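Local structure of phytanoyl-CoA dioxygenase (Streptomyces malaysiense, 6ZYL) at residues Q57-A62 with R72-P77; W85-V90 with R265-D270. The protein catalyses the beta-hydroxylation of thioholgamide as a non-heme monooxygenase, and probably depends on iron and 2-oxoglutarate like its relatives. All blocks are in the same frame, centred on the assembly; numbering follows the deposited sequence.

Interaction 1: Q57-A62 with R72-P77; sequences QTYLRA and RYAAFP
Tyr59 and Leu60, neighbours on the long helix 46-66 of the double-stranded beta-helix (jelly-roll) fold of the phytanoyl-CoA dioxygenase family, reach across to Ala74 in the loop that leaves the short helix 68-72, a local helix-to-loop contact that closes round helix 68-72. Tyr59 comes first and carries the polar part. With CG roughly anti to the backbone N (chi1 152°), its ring is carried out from the helix and the phenol ends at the loop backbone. There Tyr59 OH donates to Ala74 O at 2.6 Å, a short bond that lies in the carbonyl plane and uses a lone pair, the C=O...OH angle being 124°. Ala74 O sits at the edge of the ring, in its plane, 3.5 Å from Tyr59 CE2. Tyr59 OH also accepts a hydrogen bond from a water at 2.8 Å, and two bonds therefore grip the hydroxyl. A phenylalanine here would probably leave Ala74 O without this donor and the water without one of its acceptors. One residue on, Leu60 adds the apolar part: Leu60 CD2 meets Ala74 CB at 4.2 Å. Leu60 also packs on Leu114 and Ile116 of strand 107-117, where Ala75 pairs by backbone hydrogen bonding with Leu114. Tyr73, the first residue past helix 68-72 to leave helical geometry, joins through the water, which also donates to Tyr73 O at 3.1 Å.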
ATOM      1  N   GLN A  57     -14.068  -8.958   1.960  1.00 26.76           N
ATOM      2  CA  GLN A  57     -14.683  -9.922   1.071  1.00 32.14           C
ATOM      3  C   GLN A  57     -16.128  -9.526   0.720  1.00 26.74           C
ATOM      4  O   GLN A  57     -16.540  -9.656  -0.370  1.00 28.00           O
ATOM      5  CB  GLN A  57     -14.523 -11.339   1.584  1.00 31.04           C
ATOM      6  CG  GLN A  57     -13.105 -11.826   1.479  1.00 33.36           C
ATOM      7  CD  GLN A  57     -12.884 -13.202   2.031  1.00 42.66           C
ATOM      8  OE1 GLN A  57     -13.426 -13.560   3.030  1.00 42.97           O
ATOM      9  NE2 GLN A  57     -12.091 -13.982   1.352  1.00 45.87           N
ATOM     10  N   THR A  58     -16.839  -9.003   1.678  1.00 26.86           N
ATOM     11  CA  THR A  58     -18.158  -8.502   1.460  1.00 31.00           C
ATOM     12  C   THR A  58     -18.101  -7.321   0.476  1.00 31.06           C
ATOM     13  O   THR A  58     -18.858  -7.244  -0.410  1.00 29.00           O
ATOM     14  CB  THR A  58     -18.834  -8.092   2.775  1.00 31.39           C
ATOM     15  OG1 THR A  58     -19.119  -9.239   3.541  1.00 31.34           O
ATOM     16  CG2 THR A  58     -20.109  -7.370   2.517  1.00 30.79           C
ATOM     17  N   TYR A  59     -17.143  -6.446   0.646  1.00 27.77           N
ATOM     18  CA  TYR A  59     -16.960  -5.320  -0.218  1.00 27.63           C
ATOM     19  C   TYR A  59     -16.633  -5.739  -1.661  1.00 28.68           C
ATOM     20  O   TYR A  59     -17.171  -5.211  -2.559  1.00 26.51           O
ATOM     21  CB  TYR A  59     -15.877  -4.426   0.365  1.00 27.62           C
ATOM     22  CG  TYR A  59     -15.112  -3.617  -0.612  1.00 27.41           C
ATOM     23  CD1 TYR A  59     -15.571  -2.385  -1.026  1.00 27.12           C
ATOM     24  CD2 TYR A  59     -13.944  -4.056  -1.113  1.00 26.58           C
ATOM     25  CE1 TYR A  59     -14.889  -1.643  -1.914  1.00 26.74           C
ATOM     26  CE2 TYR A  59     -13.241  -3.313  -1.990  1.00 25.01           C
ATOM     27  CZ  TYR A  59     -13.727  -2.110  -2.395  1.00 26.28           C
ATOM     28  OH  TYR A  59     -13.044  -1.425  -3.261  1.00 26.17           O
ATOM     29  N   LEU A  60     -15.777  -6.724  -1.823  1.00 25.30           N
ATOM     30  CA  LEU A  60     -15.389  -7.181  -3.116  1.00 26.93           C
ATOM     31  C   LEU A  60     -16.580  -7.759  -3.872  1.00 30.02           C
ATOM     32  O   LEU A  60     -16.721  -7.523  -5.011  1.00 27.41           O
ATOM     33  CB  LEU A  60     -14.260  -8.185  -3.029  1.00 28.10           C
ATOM     34  CG  LEU A  60     -12.876  -7.662  -2.680  1.00 31.26           C
ATOM     35  CD1 LEU A  60     -11.900  -8.762  -2.410  1.00 25.96           C
ATOM     36  CD2 LEU A  60     -12.336  -6.700  -3.699  1.00 28.68           C
ATOM     37  N   ARG A  61     -17.411  -8.520  -3.190  1.00 28.26           N
ATOM     38  CA  ARG A  61     -18.595  -9.083  -3.797  1.00 33.15           C
ATOM     39  C   ARG A  61     -19.565  -7.978  -4.218  1.00 30.57           C
ATOM     40  O   ARG A  61     -20.081  -8.015  -5.264  1.00 35.73           O
ATOM     41  CB  ARG A  61     -19.332 -10.062  -2.874  1.00 32.34           C
ATOM     42  CG  ARG A  61     -18.635 -11.378  -2.631  1.00 37.04           C
ATOM     43  CD  ARG A  61     -19.484 -12.380  -1.888  1.00 37.39           C
ATOM     44  NE  ARG A  61     -19.742 -12.028  -0.520  1.00 39.05           N
ATOM     45  CZ  ARG A  61     -18.939 -12.288   0.499  1.00 43.04           C
ATOM     46  NH1 ARG A  61     -17.820 -12.945   0.348  1.00 38.29           N
ATOM     47  NH2 ARG A  61     -19.291 -11.914   1.676  1.00 39.90           N
ATOM     48  N   ALA A  62     -19.754  -6.998  -3.380  1.00 30.02           N
ATOM     49  CA  ALA A  62     -20.649  -5.924  -3.662  1.00 33.39           C
ATOM     50  C   ALA A  62     -20.246  -5.095  -4.866  1.00 36.35           C
ATOM     51  O   ALA A  62     -21.041  -4.877  -5.712  1.00 34.66           O
ATOM     52  CB  ALA A  62     -20.760  -5.038  -2.452  1.00 31.92           C
ATOM     53  N   ARG A  72     -14.003  -2.049 -11.539  1.00 28.13           N
ATOM     54  CA  ARG A  72     -12.717  -1.930 -12.217  1.00 28.17           C
ATOM     55  C   ARG A  72     -11.625  -1.470 -11.259  1.00 24.35           C
ATOM     56  O   ARG A  72     -10.473  -1.907 -11.366  1.00 21.28           O
ATOM     57  CB  ARG A  72     -12.838  -0.966 -13.396  1.00 31.11           C
ATOM     58  CG  ARG A  72     -11.519  -0.677 -14.084  1.00 30.66           C
ATOM     59  CD  ARG A  72     -11.709  -0.078 -15.478  1.00 36.50           C
ATOM     60  NE  ARG A  72     -10.412   0.241 -16.070  1.00 50.73           N
ATOM     61  CZ  ARG A  72      -9.655  -0.631 -16.733  1.00 55.97           C
ATOM     62  NH1 ARG A  72     -10.072  -1.878 -16.910  1.00 47.76           N
ATOM     63  NH2 ARG A  72      -8.482  -0.252 -17.222  1.00 49.61           N
ATOM     64  N   TYR A  73     -11.965  -0.595 -10.316  1.00 23.82           N
ATOM     65  CA  TYR A  73     -11.012  -0.043  -9.359  1.00 23.05           C
ATOM     66  C   TYR A  73     -11.286  -0.561  -7.951  1.00 23.10           C
ATOM     67  O   TYR A  73     -11.114   0.148  -6.957  1.00 23.18           O
ATOM     68  CB  TYR A  73     -11.046   1.480  -9.405  1.00 22.62           C
ATOM     69  CG  TYR A  73     -10.537   2.023 -10.720  1.00 23.26           C
ATOM     70  CD1 TYR A  73      -9.175   2.157 -10.952  1.00 21.98           C
ATOM     71  CD2 TYR A  73     -11.413   2.377 -11.738  1.00 24.00           C
ATOM     72  CE1 TYR A  73      -8.699   2.639 -12.154  1.00 24.84           C
ATOM     73  CE2 TYR A  73     -10.945   2.862 -12.948  1.00 22.77           C
ATOM     74  CZ  TYR A  73      -9.586   2.989 -13.148  1.00 25.31           C
ATOM     75  OH  TYR A  73      -9.107   3.470 -14.343  1.00 29.06           O
ATOM     76  N   ALA A  74     -11.698  -1.826  -7.858  1.00 24.79           N
ATOM     77  CA  ALA A  74     -12.022  -2.406  -6.562  1.00 24.04           C
ATOM     78  C   ALA A  74     -10.793  -2.529  -5.670  1.00 22.21           C
ATOM     79  O   ALA A  74     -10.905  -2.385  -4.448  1.00 25.29           O
ATOM     80  CB  ALA A  74     -12.671  -3.779  -6.752  1.00 26.71           C
ATOM     81  N   ALA A  75      -9.621  -2.777  -6.251  1.00 22.76           N
ATOM     82  CA  ALA A  75      -8.425  -3.104  -5.487  1.00 25.41           C
ATOM     83  C   ALA A  75      -7.430  -1.956  -5.394  1.00 24.47           C
ATOM     84  O   ALA A  75      -6.389  -2.110  -4.747  1.00 23.96           O
ATOM     85  CB  ALA A  75      -7.731  -4.325  -6.103  1.00 20.62           C
ATOM     86  N   PHE A  76      -7.714  -0.822  -6.021  1.00 21.33           N
ATOM     87  CA  PHE A  76      -6.792   0.308  -6.036  1.00 23.93           C
ATOM     88  C   PHE A  76      -7.472   1.491  -6.723  1.00 21.24           C
ATOM     89  O   PHE A  76      -8.405   1.283  -7.499  1.00 23.75           O
ATOM     90  CB  PHE A  76      -5.509  -0.047  -6.782  1.00 22.75           C
ATOM     91  CG  PHE A  76      -5.673  -0.052  -8.274  1.00 28.31           C
ATOM     92  CD1 PHE A  76      -6.213  -1.153  -8.912  1.00 29.86           C
ATOM     93  CD2 PHE A  76      -5.309   1.048  -9.035  1.00 25.55           C
ATOM     94  CE1 PHE A  76      -6.378  -1.169 -10.280  1.00 33.21           C
ATOM     95  CE2 PHE A  76      -5.473   1.040 -10.408  1.00 26.73           C
ATOM     96  CZ  PHE A  76      -6.009  -0.072 -11.031  1.00 31.04           C
ATOM     97  N   PRO A  77      -7.046   2.739  -6.483  1.00 20.85           N
ATOM     98  CA  PRO A  77      -6.035   3.162  -5.514  1.00 19.85           C
ATOM     99  C   PRO A  77      -6.612   3.938  -4.339  1.00 18.52           C
ATOM    100  O   PRO A  77      -5.855   4.555  -3.582  1.00 19.72           O
ATOM    101  CB  PRO A  77      -5.127   4.063  -6.352  1.00 23.13           C
ATOM    102  CG  PRO A  77      -6.111   4.741  -7.322  1.00 20.18           C
ATOM    103  CD  PRO A  77      -7.329   3.809  -7.461  1.00 23.35           C
TER
HETATM  104  O   HOH W   1     -12.305   1.138  -4.241  1.00 25.56           O

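Interaction 2: W85-V90 with R265-D270; sequences WADRIV and RRPESD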
ATOM      1  N   TRP A  85     -14.396  -0.392   5.981  1.00 23.11           N
ATOM      2  CA  TRP A  85     -13.346  -1.238   6.542  1.00 24.10           C
ATOM      3  C   TRP A  85     -11.964  -0.695   6.199  1.00 22.20           C
ATOM      4  O   TRP A  85     -11.053  -0.721   7.035  1.00 23.60           O
ATOM      5  CB  TRP A  85     -13.498  -2.679   6.050  1.00 23.29           C
ATOM      6  CG  TRP A  85     -13.217  -2.876   4.591  1.00 22.97           C
ATOM      7  CD1 TRP A  85     -14.128  -2.885   3.578  1.00 22.30           C
ATOM      8  CD2 TRP A  85     -11.939  -3.101   3.982  1.00 22.90           C
ATOM      9  NE1 TRP A  85     -13.499  -3.096   2.376  1.00 22.77           N
ATOM     10  CE2 TRP A  85     -12.154  -3.230   2.596  1.00 22.61           C
ATOM     11  CE3 TRP A  85     -10.633  -3.201   4.475  1.00 26.23           C
ATOM     12  CZ2 TRP A  85     -11.116  -3.455   1.697  1.00 23.33           C
ATOM     13  CZ3 TRP A  85      -9.602  -3.421   3.579  1.00 25.26           C
ATOM     14  CH2 TRP A  85      -9.850  -3.549   2.206  1.00 24.82           C
ATOM     15  N   ALA A  86     -11.789  -0.190   4.973  1.00 21.89           N
ATOM     16  CA  ALA A  86     -10.511   0.400   4.594  1.00 21.25           C
ATOM     17  C   ALA A  86     -10.301   1.739   5.290  1.00 22.05           C
ATOM     18  O   ALA A  86      -9.197   2.038   5.757  1.00 23.06           O
ATOM     19  CB  ALA A  86     -10.436   0.564   3.078  1.00 22.09           C
ATOM     20  N   ASP A  87     -11.351   2.560   5.365  1.00 22.37           N
ATOM     21  CA  ASP A  87     -11.254   3.816   6.100  1.00 23.08           C
ATOM     22  C   ASP A  87     -10.810   3.573   7.536  1.00 25.30           C
ATOM     23  O   ASP A  87      -9.993   4.326   8.079  1.00 24.00           O
ATOM     24  CB  ASP A  87     -12.599   4.542   6.071  1.00 25.87           C
ATOM     25  CG  ASP A  87     -12.671   5.678   7.077  1.00 25.25           C
ATOM     26  OD1 ASP A  87     -12.189   6.786   6.760  1.00 26.24           O
ATOM     27  OD2 ASP A  87     -13.206   5.460   8.184  1.00 27.97           O
ATOM     28  N   ARG A  88     -11.331   2.517   8.165  1.00 25.18           N
ATOM     29  CA  ARG A  88     -11.008   2.254   9.564  1.00 26.24           C
ATOM     30  C   ARG A  88      -9.537   1.896   9.736  1.00 23.17           C
ATOM     31  O   ARG A  88      -8.887   2.360  10.680  1.00 23.47           O
ATOM     32  CB  ARG A  88     -11.899   1.134  10.101  1.00 31.06           C
ATOM     33  CG  ARG A  88     -11.753   0.870  11.592  1.00 38.53           C
ATOM     34  CD  ARG A  88     -12.730  -0.209  12.066  1.00 43.56           C
ATOM     35  NE  ARG A  88     -12.445  -1.519  11.484  1.00 38.18           N
ATOM     36  CZ  ARG A  88     -13.210  -2.125  10.582  1.00 43.00           C
ATOM     37  NH1 ARG A  88     -14.324  -1.547  10.148  1.00 37.10           N
ATOM     38  NH2 ARG A  88     -12.864  -3.316  10.113  1.00 35.47           N
ATOM     39  N   ILE A  89      -8.987   1.085   8.831  1.00 23.09           N
ATOM     40  CA  ILE A  89      -7.618   0.609   9.007  1.00 23.43           C
ATOM     41  C   ILE A  89      -6.623   1.749   8.824  1.00 21.49           C
ATOM     42  O   ILE A  89      -5.688   1.907   9.615  1.00 21.69           O
ATOM     43  CB  ILE A  89      -7.325  -0.559   8.048  1.00 21.65           C
ATOM     44  CG1 ILE A  89      -8.166  -1.777   8.443  1.00 25.65           C
ATOM     45  CG2 ILE A  89      -5.846  -0.903   8.069  1.00 22.32           C
ATOM     46  CD1 ILE A  89      -7.958  -2.999   7.576  1.00 25.25           C
ATOM     47  N   VAL A  90      -6.801   2.560   7.776  1.00 21.38           N
ATOM     48  CA  VAL A  90      -5.822   3.610   7.515  1.00 22.43           C
ATOM     49  C   VAL A  90      -5.831   4.670   8.610  1.00 21.21           C
ATOM     50  O   VAL A  90      -4.884   5.460   8.712  1.00 22.94           O
ATOM     51  CB  VAL A  90      -6.044   4.271   6.139  1.00 22.68           C
ATOM     52  CG1 VAL A  90      -6.109   3.214   5.042  1.00 21.23           C
ATOM     53  CG2 VAL A  90      -7.299   5.136   6.142  1.00 22.81           C
ATOM     54  N   ARG A 265     -11.810  13.322   1.606  1.00 27.17           N
ATOM     55  CA  ARG A 265     -12.700  13.205   2.750  1.00 30.24           C
ATOM     56  C   ARG A 265     -12.925  11.740   3.095  1.00 24.87           C
ATOM     57  O   ARG A 265     -12.895  10.867   2.224  1.00 27.70           O
ATOM     58  CB  ARG A 265     -14.062  13.875   2.481  1.00 32.48           C
ATOM     59  CG  ARG A 265     -14.002  15.111   1.598  1.00 49.56           C
ATOM     60  CD  ARG A 265     -15.139  16.075   1.914  1.00 54.55           C
ATOM     61  NE  ARG A 265     -16.409  15.659   1.322  1.00 66.14           N
ATOM     62  CZ  ARG A 265     -16.829  16.022   0.114  1.00 75.80           C
ATOM     63  NH1 ARG A 265     -16.081  16.812  -0.646  1.00 68.12           N
ATOM     64  NH2 ARG A 265     -18.001  15.593  -0.338  1.00 61.86           N
ATOM     65  N   ARG A 266     -13.168  11.483   4.377  1.00 25.37           N
ATOM     66  CA  ARG A 266     -13.511  10.137   4.808  1.00 26.39           C
ATOM     67  C   ARG A 266     -14.947   9.812   4.404  1.00 25.74           C
ATOM     68  O   ARG A 266     -15.814  10.690   4.440  1.00 28.28           O
ATOM     69  CB  ARG A 266     -13.366   9.999   6.323  1.00 26.44           C
ATOM     70  CG  ARG A 266     -12.002  10.356   6.866  1.00 27.55           C
ATOM     71  CD  ARG A 266     -11.968  10.180   8.377  1.00 28.24           C
ATOM     72  NE  ARG A 266     -12.142   8.784   8.770  1.00 27.46           N
ATOM     73  CZ  ARG A 266     -11.949   8.322  10.002  1.00 29.79           C
ATOM     74  NH1 ARG A 266     -11.577   9.146  10.972  1.00 32.27           N
ATOM     75  NH2 ARG A 266     -12.128   7.035  10.266  1.00 31.72           N
ATOM     76  N   PRO A 267     -15.239   8.564   4.034  1.00 24.38           N
ATOM     77  CA  PRO A 267     -16.624   8.201   3.699  1.00 27.09           C
ATOM     78  C   PRO A 267     -17.497   8.173   4.947  1.00 33.62           C
ATOM     79  O   PRO A 267     -17.105   7.629   5.982  1.00 31.22           O
ATOM     80  CB  PRO A 267     -16.489   6.811   3.069  1.00 28.87           C
ATOM     81  CG  PRO A 267     -15.260   6.230   3.735  1.00 27.18           C
ATOM     82  CD  PRO A 267     -14.323   7.406   3.952  1.00 26.66           C
ATOM     83  N   GLU A 268     -18.687   8.768   4.843  1.00 35.46           N
ATOM     84  CA  GLU A 268     -19.626   8.723   5.958  1.00 41.17           C
ATOM     85  C   GLU A 268     -20.202   7.325   6.143  1.00 39.11           C
ATOM     86  O   GLU A 268     -20.477   6.911   7.274  1.00 40.75           O
ATOM     87  CB  GLU A 268     -20.751   9.736   5.742  1.00 44.37           C
ATOM     88  CG  GLU A 268     -20.282  11.177   5.650  1.00 51.73           C
ATOM     89  CD  GLU A 268     -19.756  11.704   6.971  1.00 50.83           C
ATOM     90  OE1 GLU A 268     -20.301  11.321   8.027  1.00 60.27           O
ATOM     91  OE2 GLU A 268     -18.795  12.502   6.952  1.00 58.75           O
ATOM     92  N   SER A 269     -20.393   6.591   5.050  1.00 35.14           N
ATOM     93  CA  SER A 269     -20.874   5.218   5.109  1.00 38.40           C
ATOM     94  C   SER A 269     -20.472   4.520   3.820  1.00 34.00           C
ATOM     95  O   SER A 269     -20.110   5.164   2.832  1.00 37.37           O
ATOM     96  CB  SER A 269     -22.391   5.157   5.312  1.00 34.29           C
ATOM     97  OG  SER A 269     -23.072   5.889   4.309  1.00 41.41           O
ATOM     98  N   ASP A 270     -20.541   3.191   3.844  1.00 32.95           N
ATOM     99  CA  ASP A 270     -20.151   2.394   2.687  1.00 37.73           C
ATOM    100  C   ASP A 270     -20.908   2.836   1.444  1.00 40.87           C
ATOM    101  O   ASP A 270     -22.142   2.866   1.431  1.00 36.21           O
ATOM    102  CB  ASP A 270     -20.412   0.911   2.963  1.00 40.51           C
ATOM    103  CG  ASP A 270     -19.370   0.292   3.873  1.00 41.81           C
ATOM    104  OD1 ASP A 270     -18.182   0.267   3.490  1.00 36.15           O
ATOM    105  OD2 ASP A 270     -19.740  -0.173   4.972  1.00 53.75           O
TER
HETATM  106  O   HOH W   2     -16.997  -1.912   4.848  1.00 32.12           O
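A side-on, two-pronged salt bridge between Asp87 on the short helix 84-90 and Arg266 fastens that helix to the loop running from strand 262-263 to helix 273-295. Arg266 offers NE and NH2, one to each carboxylate oxygen. Arg266 NE gives its hydrogen to OD1 of Asp87 on the syn lone pair at 2.8 Å, with the oxygen tilted slightly from the guanidinium plane. The bond from Arg266 NH2 to Asp87 OD2, also 2.8 Å, is the straighter one (169° at the hydrogen). The two flat groups are twisted by 35°, and OD2 is met on its syn side but off the carboxylate plane. A bend at chi3 of Arg266 (65°) turns NE and NH2 toward the carboxylate; nearer the backbone, Arg266 CB lies 3.4 Å from Asp87 OD1. The ring of Pro267 packs against the same aspartate, its CG 3.9 Å from Asp87 CB. At the start of the helix a water accepts from Trp85 N and donates to OD1 of Asp270, an atom that also receives Ser84 N. Arg88 forms a salt bridge with Glu55 of helix 46-66, while Ala86, Ile89 and Val90 rest on Phe232 of strand 229-237.

In the fold
From the N terminus, helix 46-66 supplies the first half of interaction 1, which closes a short loop once the chain has turned through helix 68-72. The chain then enters helix 84-90, where interaction 2 opens; it closes only at 265-270, after the remaining strands of the main sheet, from 107-117 to 262-263. The two contacts are thus in series, neither nested nor crossed, yet they touch in space: Tyr59 CB lies 3.4 Å from Trp85 NE1, and the two rings meet edge-to-face. Phe271, just beyond Asp270, packs on Tyr59 and Ala62. Interaction 1 ties helix 46-66 to the loop after helix 68-72, and interaction 2 ties helix 84-90 to the approach to helix 273-295.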